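Local coordinates for VP4 CORE protein (Bluetongue virus, PDB 2JHP), which is an inner-capsid protein of the virus and an RNA-capping enzyme that gathers several steps of cap synthesis in one chain, at residues A129-G134 against S402-A407; D171-D176 against G379-K384; P510-I515 against S593-I598. All coordinates share one frame; numbering follows the deposited sequence.

Contact 1: A129-G134 against S402-A407; sequences AIEFHG and SDEPRA. With SAH (S-adenosyl-L-homocysteine), chain B.
E131 and F132 pair in parallel with R406 and A407, joining strands 131-132 and 406-408 in the middle of a mixed seven-stranded sheet. E131 and H133 carry the regular bonds. E131 N reaches P405 O at 3.0 Å, and A407 N reaches E131 O at 2.7 Å. H133 N then binds A407 O at 3.1 Å. P405 O also takes I130 N, so two successive amides hold it just before the paired region.

The strand order 3-2-1-4-5-7-6, with only strand 499-503, the seventh, running against the others, is that of class I methyltransferases. Strands 131-132 and 406-408 take places 1 and 4 in that order.

On one face of the sheet E131, H133 and R406 form a polar chain. H133 NE2 donates to E131 OE1 at 3.0 Å. The bond lies close to the imidazole plane and meets the oxygen on its anti side, tilted out of the carboxylate plane. The guanidinium of R406 lies over one face of the same ring, with planes 22° apart and centres at 4.1 Å. R406 gets there by a bend at chi3 (-70°), which folds its end back over H133. D408 pairs with its NH2 by a salt bridge, and G397 O accepts from the same nitrogen.

The other face is apolar. The methyl CB of A407 sits over the F132 ring, 4.2 Å from its centroid, a CH-pi contact. A129 CB adds to this patch at 4.1 Å from A407 CB. F126 stacks with F132.

Beyond H133, G134 O accepts a hydrogen bond from the amino N of S-adenosyl-L-homocysteine at 2.9 Å. The NE2 bond, the guanidinium and stacked Y151 should together limit the rotation of H133. Carboxylate and cation would probably polarise this imidazole in opposite senses.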
loop_
_atom_site.group_PDB
_atom_site.type_symbol
_atom_site.label_atom_id
_atom_site.label_comp_id
_atom_site.label_asym_id
_atom_site.label_seq_id
_atom_site.Cartn_x
_atom_site.Cartn_y
_atom_site.Cartn_z
ATOM N N ALA A 129 1.962 -14.033 0.686
ATOM C CA ALA A 129 0.606 -14.101 1.256
ATOM C C ALA A 129 -0.524 -14.343 0.257
ATOM O O ALA A 129 -0.396 -14.054 -0.933
ATOM C CB ALA A 129 0.312 -12.862 2.129
ATOM N N ILE A 130 -1.622 -14.899 0.763
ATOM C CA ILE A 130 -2.859 -15.025 0.003
ATOM C C ILE A 130 -3.806 -13.881 0.387
ATOM O O ILE A 130 -4.336 -13.213 -0.488
ATOM C CB ILE A 130 -3.531 -16.445 0.166
ATOM C CG1 ILE A 130 -2.905 -17.478 -0.786
ATOM C CG2 ILE A 130 -5.023 -16.400 -0.111
ATOM C CD1 ILE A 130 -1.526 -17.916 -0.398
ATOM N N GLU A 131 -3.991 -13.649 1.686
ATOM C CA GLU A 131 -4.950 -12.655 2.180
ATOM C C GLU A 131 -4.342 -11.253 2.377
ATOM O O GLU A 131 -3.234 -11.122 2.926
ATOM C CB GLU A 131 -5.564 -13.114 3.503
ATOM C CG GLU A 131 -6.341 -14.415 3.453
ATOM C CD GLU A 131 -7.289 -14.576 4.630
ATOM O OE1 GLU A 131 -7.201 -13.781 5.585
ATOM O OE2 GLU A 131 -8.131 -15.493 4.602
ATOM N N PHE A 132 -5.072 -10.223 1.933
ATOM C CA PHE A 132 -4.682 -8.820 2.135
ATOM C C PHE A 132 -5.788 -8.031 2.809
ATOM O O PHE A 132 -6.910 -7.971 2.308
ATOM C CB PHE A 132 -4.288 -8.163 0.829
ATOM C CG PHE A 132 -3.010 -8.666 0.294
ATOM C CD1 PHE A 132 -2.935 -9.934 -0.287
ATOM C CD2 PHE A 132 -1.855 -7.892 0.382
ATOM C CE1 PHE A 132 -1.729 -10.416 -0.781
ATOM C CE2 PHE A 132 -0.640 -8.365 -0.106
ATOM C CZ PHE A 132 -0.578 -9.630 -0.688
ATOM N N HIS A 133 -5.471 -7.440 3.958
ATOM C CA HIS A 133 -6.453 -6.657 4.702
ATOM C C HIS A 133 -6.184 -5.151 4.653
ATOM O O HIS A 133 -5.073 -4.717 4.345
ATOM C CB HIS A 133 -6.585 -7.194 6.123
ATOM C CG HIS A 133 -7.067 -8.612 6.174
ATOM N ND1 HIS A 133 -8.399 -8.943 6.307
ATOM C CD2 HIS A 133 -6.399 -9.786 6.068
ATOM C CE1 HIS A 133 -8.530 -10.257 6.297
ATOM N NE2 HIS A 133 -7.331 -10.793 6.153
ATOM N N GLY A 134 -7.234 -4.373 4.923
ATOM C CA GLY A 134 -7.234 -2.912 4.790
ATOM C C GLY A 134 -6.925 -2.456 3.371
ATOM O O GLY A 134 -6.243 -1.448 3.169
ATOM N N SER A 402 -8.401 -16.105 9.825
ATOM C CA SER A 402 -8.018 -16.622 8.514
ATOM C C SER A 402 -7.402 -18.009 8.538
ATOM O O SER A 402 -6.839 -18.438 9.541
ATOM C CB SER A 402 -7.076 -15.650 7.805
ATOM O OG SER A 402 -6.220 -14.988 8.706
ATOM N N ASP A 403 -7.522 -18.704 7.414
ATOM C CA ASP A 403 -6.941 -20.031 7.237
ATOM C C ASP A 403 -5.668 -19.957 6.404
ATOM O O ASP A 403 -4.837 -20.871 6.437
ATOM C CB ASP A 403 -7.941 -20.953 6.535
ATOM C CG ASP A 403 -9.044 -21.443 7.462
ATOM O OD1 ASP A 403 -8.777 -21.617 8.677
ATOM O OD2 ASP A 403 -10.173 -21.676 6.963
ATOM N N GLU A 404 -5.538 -18.861 5.658
ATOM C CA GLU A 404 -4.454 -18.657 4.703
ATOM C C GLU A 404 -3.472 -17.626 5.253
ATOM O O GLU A 404 -3.864 -16.785 6.071
ATOM C CB GLU A 404 -5.032 -18.171 3.370
ATOM C CG GLU A 404 -6.169 -19.031 2.813
ATOM C CD GLU A 404 -5.682 -20.310 2.147
ATOM O OE1 GLU A 404 -4.484 -20.388 1.801
ATOM O OE2 GLU A 404 -6.502 -21.237 1.961
ATOM N N PRO A 405 -2.187 -17.699 4.836
ATOM C CA PRO A 405 -1.258 -16.634 5.241
ATOM C C PRO A 405 -1.728 -15.243 4.781
ATOM O O PRO A 405 -2.178 -15.089 3.652
ATOM C CB PRO A 405 0.078 -17.035 4.592
ATOM C CG PRO A 405 -0.230 -18.108 3.636
ATOM C CD PRO A 405 -1.520 -18.743 4.034
ATOM N N ARG A 406 -1.616 -14.259 5.672
ATOM C CA ARG A 406 -2.206 -12.939 5.502
ATOM C C ARG A 406 -1.180 -11.808 5.576
ATOM O O ARG A 406 -0.124 -11.970 6.159
ATOM C CB ARG A 406 -3.286 -12.721 6.559
ATOM C CG ARG A 406 -2.775 -12.818 7.989
ATOM C CD ARG A 406 -3.874 -12.562 9.031
ATOM N NE ARG A 406 -4.326 -11.164 9.059
ATOM C CZ ARG A 406 -5.479 -10.765 9.590
ATOM N NH1 ARG A 406 -6.327 -11.643 10.128
ATOM N NH2 ARG A 406 -5.793 -9.480 9.585
ATOM N N ALA A 407 -1.516 -10.668 4.979
ATOM C CA ALA A 407 -0.729 -9.437 5.064
ATOM C C ALA A 407 -1.605 -8.305 5.595
ATOM O O ALA A 407 -2.811 -8.267 5.339
ATOM C CB ALA A 407 -0.163 -9.061 3.698
HETATM N N SAH B . -3.367 -1.681 2.774
HETATM C CA SAH B . -3.194 -0.745 1.619
HETATM C CB SAH B . -3.918 0.598 1.760
HETATM C CG SAH B . -4.224 1.160 3.136
HETATM S SD SAH B . -5.373 2.557 3.007
HETATM C C SAH B . -1.735 -0.536 1.243
HETATM O O SAH B . -0.953 -1.490 1.220
HETATM O OXT SAH B . -1.314 0.574 0.919
HETATM C "C5'" SAH B . -6.174 2.044 4.554
HETATM C "C4'" SAH B . -7.506 1.349 4.330
HETATM O "O4'" SAH B . -7.741 0.380 5.333
HETATM C "C3'" SAH B . -8.684 2.320 4.360
HETATM O "O3'" SAH B . -9.548 1.942 3.301
HETATM C "C2'" SAH B . -9.370 2.041 5.689
HETATM O "O2'" SAH B . -10.761 2.207 5.635
HETATM C "C1'" SAH B . -9.026 0.569 5.914
HETATM N N9 SAH B . -9.074 0.172 7.339
HETATM C C8 SAH B . -8.695 0.918 8.432
HETATM N N7 SAH B . -8.906 0.183 9.554
HETATM C C5 SAH B . -9.415 -1.020 9.198
HETATM C C6 SAH B . -9.804 -2.146 9.930
HETATM N N6 SAH B . -9.698 -2.154 11.257
HETATM N N1 SAH B . -10.290 -3.263 9.275
HETATM C C2 SAH B . -10.391 -3.264 7.895
HETATM N N3 SAH B . -10.007 -2.152 7.165
HETATM C C4 SAH B . -9.527 -1.044 7.803
#

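Contact 2: D171-D176 against G379-K384; sequences DDEPTD and GRFLKK. With GUN (guanine), chain D.
D172 OD1 is gripped by two backbone amides, F381 N and E173 N, both at 2.8 Å. The first comes to its syn lone pair; the second meets it from above the carboxylate plane. The motif is a helix N-terminus bound by a carboxylate from a distant loop. G379 holds the N-cap position of helix 380-391. D172 OD2 leans on the same turn through weak bonds from G379 N and L382 N. Amides at a helix start would tend to stabilise the negative charge of D172.

E173 doubles the hold. Its carbonyl O accepts a hydrogen bond from R380 N at 2.9 Å, and its extended side chain runs alongside R380, pointing the same way. OE1 meets R380 NH1 at 2.8 Å in a salt bridge with a weak, strongly bent hydrogen bond, carboxylate and guanidinium planes 24° apart.

K383 bends at chi3 (75°) and sends NZ to D176 OD1, a salt bridge of 3.2 Å. D184 shares this NZ, while R210 takes the other oxygen of D176. The stem of K383 lines a guanine site: its CG lies 3.1 Å from N2 of the bound guanine, and T175 CG2 packs 3.5 Å from NZ.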
loop_
_atom_site.group_PDB
_atom_site.type_symbol
_atom_site.label_atom_id
_atom_site.label_comp_id
_atom_site.label_asym_id
_atom_site.label_seq_id
_atom_site.Cartn_x
_atom_site.Cartn_y
_atom_site.Cartn_z
ATOM N N ASP A 171 -15.660 16.213 -3.154
ATOM C CA ASP A 171 -14.848 16.879 -4.169
ATOM C C ASP A 171 -14.199 15.861 -5.111
ATOM O O ASP A 171 -13.734 14.811 -4.664
ATOM C CB ASP A 171 -13.801 17.768 -3.501
ATOM C CG ASP A 171 -14.411 19.018 -2.902
ATOM O OD1 ASP A 171 -15.191 19.688 -3.616
ATOM O OD2 ASP A 171 -14.120 19.337 -1.726
ATOM N N ASP A 172 -14.177 16.178 -6.408
ATOM C CA ASP A 172 -13.697 15.237 -7.432
ATOM C C ASP A 172 -12.920 15.873 -8.600
ATOM O O ASP A 172 -12.968 17.081 -8.790
ATOM C CB ASP A 172 -14.860 14.399 -7.959
ATOM C CG ASP A 172 -14.443 12.986 -8.320
ATOM O OD1 ASP A 172 -13.235 12.677 -8.293
ATOM O OD2 ASP A 172 -15.336 12.181 -8.645
ATOM N N GLU A 173 -12.199 15.044 -9.356
ATOM C CA GLU A 173 -11.325 15.488 -10.446
ATOM C C GLU A 173 -11.715 14.808 -11.765
ATOM O O GLU A 173 -12.428 13.803 -11.747
ATOM C CB GLU A 173 -9.858 15.167 -10.116
ATOM C CG GLU A 173 -9.339 15.789 -8.822
ATOM C CD GLU A 173 -7.859 15.526 -8.568
ATOM O OE1 GLU A 173 -7.216 14.844 -9.399
ATOM O OE2 GLU A 173 -7.337 16.015 -7.530
ATOM N N PRO A 174 -11.269 15.360 -12.916
ATOM C CA PRO A 174 -11.521 14.721 -14.220
ATOM C C PRO A 174 -10.834 13.358 -14.381
ATOM O O PRO A 174 -9.805 13.122 -13.746
ATOM C CB PRO A 174 -10.954 15.739 -15.227
ATOM C CG PRO A 174 -9.988 16.556 -14.447
ATOM C CD PRO A 174 -10.559 16.646 -13.071
ATOM N N THR A 175 -11.410 12.471 -15.198
ATOM C CA THR A 175 -10.789 11.168 -15.516
ATOM C C THR A 175 -10.976 10.825 -16.990
ATOM O O THR A 175 -11.306 11.691 -17.789
ATOM C CB THR A 175 -11.388 9.978 -14.718
ATOM O OG1 THR A 175 -12.468 10.417 -13.887
ATOM C CG2 THR A 175 -10.306 9.287 -13.891
ATOM N N ASP A 176 -10.802 9.553 -17.336
ATOM C CA ASP A 176 -11.000 9.077 -18.699
ATOM C C ASP A 176 -12.438 9.273 -19.181
ATOM O O ASP A 176 -13.354 9.447 -18.374
ATOM C CB ASP A 176 -10.614 7.597 -18.794
ATOM C CG ASP A 176 -9.116 7.368 -18.585
ATOM O OD1 ASP A 176 -8.717 6.890 -17.495
ATOM O OD2 ASP A 176 -8.339 7.682 -19.512
ATOM N N GLY A 379 -15.152 12.589 -11.440
ATOM C CA GLY A 379 -15.134 11.159 -11.701
ATOM C C GLY A 379 -13.969 10.349 -11.178
ATOM O O GLY A 379 -14.119 9.150 -10.970
ATOM N N ARG A 380 -12.815 10.983 -10.974
ATOM C CA ARG A 380 -11.590 10.250 -10.631
ATOM C C ARG A 380 -11.758 9.417 -9.370
ATOM O O ARG A 380 -11.517 8.209 -9.372
ATOM C CB ARG A 380 -10.389 11.200 -10.509
ATOM C CG ARG A 380 -9.081 10.525 -10.113
ATOM C CD ARG A 380 -7.896 11.434 -10.370
ATOM N NE ARG A 380 -6.665 10.874 -9.818
ATOM C CZ ARG A 380 -6.020 11.355 -8.759
ATOM N NH1 ARG A 380 -6.470 12.430 -8.124
ATOM N NH2 ARG A 380 -4.916 10.758 -8.337
ATOM N N PHE A 381 -12.203 10.070 -8.306
ATOM C CA PHE A 381 -12.405 9.413 -7.029
ATOM C C PHE A 381 -13.677 8.563 -6.994
ATOM O O PHE A 381 -13.750 7.582 -6.254
ATOM C CB PHE A 381 -12.351 10.436 -5.899
ATOM C CG PHE A 381 -11.022 11.144 -5.799
ATOM C CD1 PHE A 381 -10.927 12.518 -6.012
ATOM C CD2 PHE A 381 -9.859 10.426 -5.501
ATOM C CE1 PHE A 381 -9.697 13.173 -5.922
ATOM C CE2 PHE A 381 -8.629 11.066 -5.411
ATOM C CZ PHE A 381 -8.551 12.447 -5.623
ATOM N N LEU A 382 -14.671 8.925 -7.801
ATOM C CA LEU A 382 -15.829 8.051 -7.965
ATOM C C LEU A 382 -15.366 6.729 -8.579
ATOM O O LEU A 382 -15.653 5.656 -8.048
ATOM C CB LEU A 382 -16.935 8.708 -8.815
ATOM C CG LEU A 382 -18.193 7.861 -9.081
ATOM C CD1 LEU A 382 -18.852 7.368 -7.769
ATOM C CD2 LEU A 382 -19.202 8.597 -9.927
ATOM N N LYS A 383 -14.621 6.814 -9.679
ATOM C CA LYS A 383 -14.104 5.620 -10.327
ATOM C C LYS A 383 -13.354 4.737 -9.331
ATOM O O LYS A 383 -13.640 3.555 -9.229
ATOM C CB LYS A 383 -13.217 5.973 -11.516
ATOM C CG LYS A 383 -13.040 4.821 -12.478
ATOM C CD LYS A 383 -12.457 5.262 -13.797
ATOM C CE LYS A 383 -10.980 5.556 -13.689
ATOM N NZ LYS A 383 -10.435 5.995 -15.003
ATOM N N LYS A 384 -12.423 5.320 -8.585
ATOM C CA LYS A 384 -11.683 4.589 -7.556
ATOM C C LYS A 384 -12.609 3.797 -6.643
ATOM O O LYS A 384 -12.476 2.576 -6.521
ATOM C CB LYS A 384 -10.807 5.544 -6.728
ATOM C CG LYS A 384 -9.716 4.863 -5.897
ATOM C CD LYS A 384 -8.678 5.874 -5.416
ATOM C CE LYS A 384 -7.977 5.438 -4.127
ATOM N NZ LYS A 384 -8.880 5.522 -2.933
HETATM N N9 GUN D . -8.108 3.983 -9.422
HETATM C C8 GUN D . -6.842 3.598 -9.237
HETATM N N7 GUN D . -6.593 2.513 -9.973
HETATM C C5 GUN D . -7.703 2.207 -10.636
HETATM C C6 GUN D . -8.010 1.192 -11.538
HETATM O O6 GUN D . -7.161 0.357 -11.856
HETATM N N1 GUN D . -9.307 1.148 -12.077
HETATM C C2 GUN D . -10.240 2.133 -11.672
HETATM N N2 GUN D . -11.468 2.111 -12.156
HETATM N N3 GUN D . -9.909 3.104 -10.801
HETATM C C4 GUN D . -8.669 3.151 -10.286
#

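Contact 3: P510-I515 against S593-I598; sequences PPVPDI and SAAEVI
The proline-rich loop 510-515 runs beside loop 593-598, passing through an inverse gamma turn centred on P513 into D514. The end-to-end directions are 35° apart. E596 is held through both its backbone polar groups. Its N donates to D514 OD1 at 3.1 Å, nearly along the C-O axis. Its O accepts a hydrogen bond from I515 N, also at 3.1 Å. D514 reaches it with CG anti to its own backbone N (chi1 -172°), which turns OD1 toward the other loop. The second oxygen of D514 is taken up by R60 in a salt bridge and by S516 OG. V597 CG2 packs against the carbonyl O of P513 (3.9 Å).

Apolar groups pack on either end of this polar pair. V512 CG1 touches A595 CB at 3.8 Å and reaches toward S593 CB. At the far end I515 and I598 cross obliquely, CG1 against CG1 at 3.8 Å. W479 of helix 470-480 packs against V512, D514 and A595.

It is a coil-to-coil junction in which D514 OD1 and the I515 amide, just after the inverse gamma turn at P513, bind the N and O of E596.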
loop_
_atom_site.group_PDB
_atom_site.type_symbol
_atom_site.label_atom_id
_atom_site.label_comp_id
_atom_site.label_asym_id
_atom_site.label_seq_id
_atom_site.Cartn_x
_atom_site.Cartn_y
_atom_site.Cartn_z
ATOM N N PRO A 510 23.980 -17.826 11.475
ATOM C CA PRO A 510 24.281 -17.152 12.745
ATOM C C PRO A 510 23.569 -15.841 12.966
ATOM O O PRO A 510 23.413 -15.070 12.021
ATOM C CB PRO A 510 25.815 -16.947 12.696
ATOM C CG PRO A 510 26.232 -17.301 11.311
ATOM C CD PRO A 510 25.219 -18.277 10.808
ATOM N N PRO A 511 23.115 -15.599 14.211
ATOM C CA PRO A 511 22.440 -14.362 14.607
ATOM C C PRO A 511 23.378 -13.154 14.542
ATOM O O PRO A 511 23.785 -12.615 15.573
ATOM C CB PRO A 511 21.996 -14.648 16.048
ATOM C CG PRO A 511 22.873 -15.748 16.519
ATOM C CD PRO A 511 23.219 -16.560 15.327
ATOM N N VAL A 512 23.707 -12.743 13.321
ATOM C CA VAL A 512 24.693 -11.691 13.071
ATOM C C VAL A 512 24.098 -10.275 13.325
ATOM O O VAL A 512 22.893 -10.072 13.138
ATOM C CB VAL A 512 25.298 -11.862 11.636
ATOM C CG1 VAL A 512 24.336 -11.384 10.567
ATOM C CG2 VAL A 512 26.632 -11.155 11.503
ATOM N N PRO A 513 24.932 -9.304 13.774
ATOM C CA PRO A 513 24.441 -7.965 14.092
ATOM C C PRO A 513 24.299 -7.053 12.870
ATOM O O PRO A 513 24.890 -5.963 12.837
ATOM C CB PRO A 513 25.529 -7.421 15.019
ATOM C CG PRO A 513 26.781 -8.032 14.491
ATOM C CD PRO A 513 26.382 -9.413 14.028
ATOM N N ASP A 514 23.501 -7.480 11.892
ATOM C CA ASP A 514 23.334 -6.716 10.658
ATOM C C ASP A 514 22.604 -5.372 10.835
ATOM O O ASP A 514 21.759 -5.222 11.713
ATOM C CB ASP A 514 22.632 -7.564 9.608
ATOM C CG ASP A 514 22.595 -6.894 8.258
ATOM O OD1 ASP A 514 23.627 -6.900 7.548
ATOM O OD2 ASP A 514 21.526 -6.345 7.921
ATOM N N ILE A 515 22.960 -4.414 9.982
ATOM C CA ILE A 515 22.380 -3.069 9.947
ATOM C C ILE A 515 20.858 -3.051 10.144
ATOM O O ILE A 515 20.332 -2.201 10.860
ATOM C CB ILE A 515 22.807 -2.342 8.635
ATOM C CG1 ILE A 515 24.023 -1.463 8.893
ATOM C CG2 ILE A 515 21.711 -1.464 8.063
ATOM C CD1 ILE A 515 24.845 -1.224 7.661
ATOM N N SER A 593 27.778 -14.258 5.771
ATOM C CA SER A 593 26.369 -13.949 5.967
ATOM C C SER A 593 25.959 -12.842 5.004
ATOM O O SER A 593 24.770 -12.515 4.901
ATOM C CB SER A 593 26.087 -13.527 7.413
ATOM O OG SER A 593 26.163 -14.642 8.290
ATOM N N ALA A 594 26.949 -12.279 4.299
ATOM C CA ALA A 594 26.728 -11.120 3.416
ATOM C C ALA A 594 26.097 -9.966 4.196
ATOM O O ALA A 594 25.195 -9.285 3.711
ATOM C CB ALA A 594 25.865 -11.504 2.192
ATOM N N ALA A 595 26.591 -9.761 5.413
ATOM C CA ALA A 595 26.058 -8.753 6.319
ATOM C C ALA A 595 27.072 -7.659 6.559
ATOM O O ALA A 595 28.263 -7.901 6.558
ATOM C CB ALA A 595 25.673 -9.391 7.644
ATOM N N GLU A 596 26.577 -6.450 6.772
ATOM C CA GLU A 596 27.411 -5.311 7.138
ATOM C C GLU A 596 26.875 -4.635 8.381
ATOM O O GLU A 596 25.806 -4.988 8.882
ATOM C CB GLU A 596 27.562 -4.323 5.977
ATOM C CG GLU A 596 26.315 -4.129 5.135
ATOM C CD GLU A 596 26.644 -3.890 3.674
ATOM O OE1 GLU A 596 27.826 -3.623 3.365
ATOM O OE2 GLU A 596 25.720 -3.966 2.835
ATOM N N VAL A 597 27.643 -3.660 8.853
ATOM C CA VAL A 597 27.500 -3.088 10.183
ATOM C C VAL A 597 27.905 -1.598 10.152
ATOM O O VAL A 597 28.450 -1.122 9.148
ATOM C CB VAL A 597 28.390 -3.912 11.177
ATOM C CG1 VAL A 597 29.881 -3.686 10.893
ATOM C CG2 VAL A 597 28.038 -3.629 12.637
ATOM N N ILE A 598 27.614 -0.862 11.226
ATOM C CA ILE A 598 28.233 0.454 11.454
ATOM C C ILE A 598 28.790 0.630 12.878
ATOM O O ILE A 598 28.630 1.698 13.476
ATOM C CB ILE A 598 27.281 1.641 11.178
ATOM C CG1 ILE A 598 26.231 1.311 10.117
ATOM C CG2 ILE A 598 28.097 2.897 10.809
ATOM C CD1 ILE A 598 24.949 2.132 10.301
#

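From the N terminus the chain first passes the five-stranded parallel sheet, then enters the first half of contact 1 at 129-134. Segment 171-176 follows. The strands of the second seven-stranded sheet, 192-341, come next. Contact 2 closes around them at 379-384, and contact 1 closes later at 402-407. Contact 2 is enclosed by contact 1, and the second sheet is inserted in the chain between strands 149-152 and 393-394 of the contact 1 sheet. Contacts 1 and 2 have nearest atoms about 10 Å apart. Contact 3 follows in series, closing a stretch whose only regular structure is helix (523-533, 551-561 and 568-576) and meeting R60 from the N-terminal part. It lies across the chain's centre from contact 2.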